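Local atomic coordinates of putative exported protein (Peptoclostridium difficile, PDB entry 5TTA), a protein that is of unknown function but is probably exported, and belongs to an uncharacterised family of the E-set clan. Residues A[108-111]-A[112-116]. Residues are numbered along the deposited sequence; the frame is centred on the assembly and turned at random.
Sequences GFSP and AGVDY
Ser-110 and Val-114 are joined twice, once through the backbone and once through the serine hydroxyl. In the first bond Ser-110 N gives a nearly straight hydrogen bond (166°) to Val-114 O, lying in the carbonyl plane at 2.8 Å. In the second the hydroxyl accepts: Ser-110 OG sits between its backbone N and carbonyl carbon (chi1 78°), which directs it at the amides of Val-114, whose N is 2.8 Å from OG, and Gly-113, whose N makes a weak bond to it. Gly-113 N also hydrogen-bonds Ser-110 O from above the carbonyl plane, closing the type I beta turn Ser-110 to Gly-113. Within the loop between strands 96-98 and 121-123, residues 108-116 double back in a small hairpin-like turn at the surface. Its single beta bridge pairs Phe-109 with Asp-115, an antiparallel non-hydrogen-bonded pair flanked by the Ser-110 N to Val-114 O bond and a hydrogen bond from Tyr-116 N to Gly-108 O. A water donates to both Gly-108 O and Asp-115 OD1. Two rings add van der Waals contact. The Asp-115 carboxylate leans over the rim of the Phe-109 ring at CE2 and CZ, the planes 31° apart, with Asp-115 CG 3.5 Å from Phe-109 CE2; Asp-115 OD2 is hydrogen-bonded to Tyr-55 OH. One face of the Tyr-116 ring is turned to Ser-110 N, which sits near its rim, and Tyr-116 OH is 3.1 Å from Ser-110 CB.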
loop_
_atom_site.group_PDB
_atom_site.type_symbol
_atom_site.label_atom_id
_atom_site.label_comp_id
_atom_site.label_asym_id
_atom_site.label_seq_id
_atom_site.Cartn_x
_atom_site.Cartn_y
_atom_site.Cartn_z
ATOM N N GLY A 108 0.303 -18.208 -19.567
ATOM C CA GLY A 108 1.455 -19.088 -19.607
ATOM C C GLY A 108 1.008 -20.532 -19.533
ATOM O O GLY A 108 0.024 -20.905 -20.171
ATOM N N PHE A 109 1.716 -21.342 -18.754
ATOM C CA PHE A 109 1.388 -22.745 -18.545
ATOM C C PHE A 109 1.267 -23.019 -17.056
ATOM O O PHE A 109 1.970 -22.422 -16.232
ATOM C CB PHE A 109 2.455 -23.693 -19.154
ATOM C CG PHE A 109 2.425 -23.743 -20.645
ATOM C CD1 PHE A 109 3.087 -22.787 -21.398
ATOM C CD2 PHE A 109 1.705 -24.727 -21.298
ATOM C CE1 PHE A 109 3.048 -22.822 -22.778
ATOM C CE2 PHE A 109 1.649 -24.763 -22.680
ATOM C CZ PHE A 109 2.323 -23.814 -23.420
ATOM N N SER A 110 0.380 -23.947 -16.715
ATOM C CA SER A 110 0.308 -24.396 -15.349
ATOM C C SER A 110 1.564 -25.208 -15.041
ATOM O O SER A 110 2.262 -25.649 -15.952
ATOM C CB SER A 110 -0.941 -25.241 -15.133
ATOM O OG SER A 110 -0.733 -26.554 -15.646
ATOM N N PRO A 111 1.875 -25.414 -13.769
ATOM C CA PRO A 111 3.063 -26.227 -13.446
ATOM C C PRO A 111 2.984 -27.642 -13.999
ATOM O O PRO A 111 4.016 -28.216 -14.375
ATOM C CB PRO A 111 3.081 -26.208 -11.914
ATOM C CG PRO A 111 2.463 -24.916 -11.559
ATOM C CD PRO A 111 1.358 -24.696 -12.588
ATOM N N ALA A 112 1.784 -28.224 -14.072
ATOM C CA ALA A 112 1.638 -29.572 -14.601
ATOM C C ALA A 112 1.591 -29.615 -16.124
ATOM O O ALA A 112 1.683 -30.712 -16.700
ATOM C CB ALA A 112 0.387 -30.234 -14.022
ATOM N N GLY A 113 1.446 -28.466 -16.779
ATOM C CA GLY A 113 1.577 -28.385 -18.222
ATOM C C GLY A 113 0.342 -27.969 -19.000
ATOM O O GLY A 113 0.331 -28.064 -20.230
ATOM N N VAL A 114 -0.694 -27.500 -18.315
ATOM C CA VAL A 114 -1.913 -27.056 -18.996
ATOM C C VAL A 114 -1.662 -25.692 -19.612
ATOM O O VAL A 114 -1.131 -24.790 -18.953
ATOM C CB VAL A 114 -3.100 -27.014 -18.023
ATOM C CG1 VAL A 114 -4.264 -26.116 -18.588
ATOM C CG2 VAL A 114 -3.597 -28.415 -17.729
ATOM N N ASP A 115 -2.060 -25.530 -20.872
ATOM C CA ASP A 115 -1.865 -24.280 -21.599
ATOM C C ASP A 115 -2.956 -23.280 -21.219
ATOM O O ASP A 115 -4.112 -23.436 -21.624
ATOM C CB ASP A 115 -1.868 -24.556 -23.100
ATOM C CG ASP A 115 -1.347 -23.399 -23.906
ATOM O OD1 ASP A 115 -1.309 -22.271 -23.365
ATOM O OD2 ASP A 115 -0.977 -23.612 -25.087
ATOM N N TYR A 116 -2.580 -22.238 -20.467
ATOM C CA TYR A 116 -3.495 -21.149 -20.119
ATOM C C TYR A 116 -3.822 -20.253 -21.305
ATOM O O TYR A 116 -4.814 -19.511 -21.253
ATOM C CB TYR A 116 -2.887 -20.266 -19.024
ATOM C CG TYR A 116 -2.681 -20.918 -17.671
ATOM C CD1 TYR A 116 -3.588 -21.851 -17.165
ATOM C CD2 TYR A 116 -1.587 -20.577 -16.886
ATOM C CE1 TYR A 116 -3.400 -22.427 -15.915
ATOM C CE2 TYR A 116 -1.390 -21.144 -15.642
ATOM C CZ TYR A 116 -2.295 -22.062 -15.158
ATOM O OH TYR A 116 -2.079 -22.612 -13.919
HETATM O O HOH W 1 0.387 -20.220 -23.029
#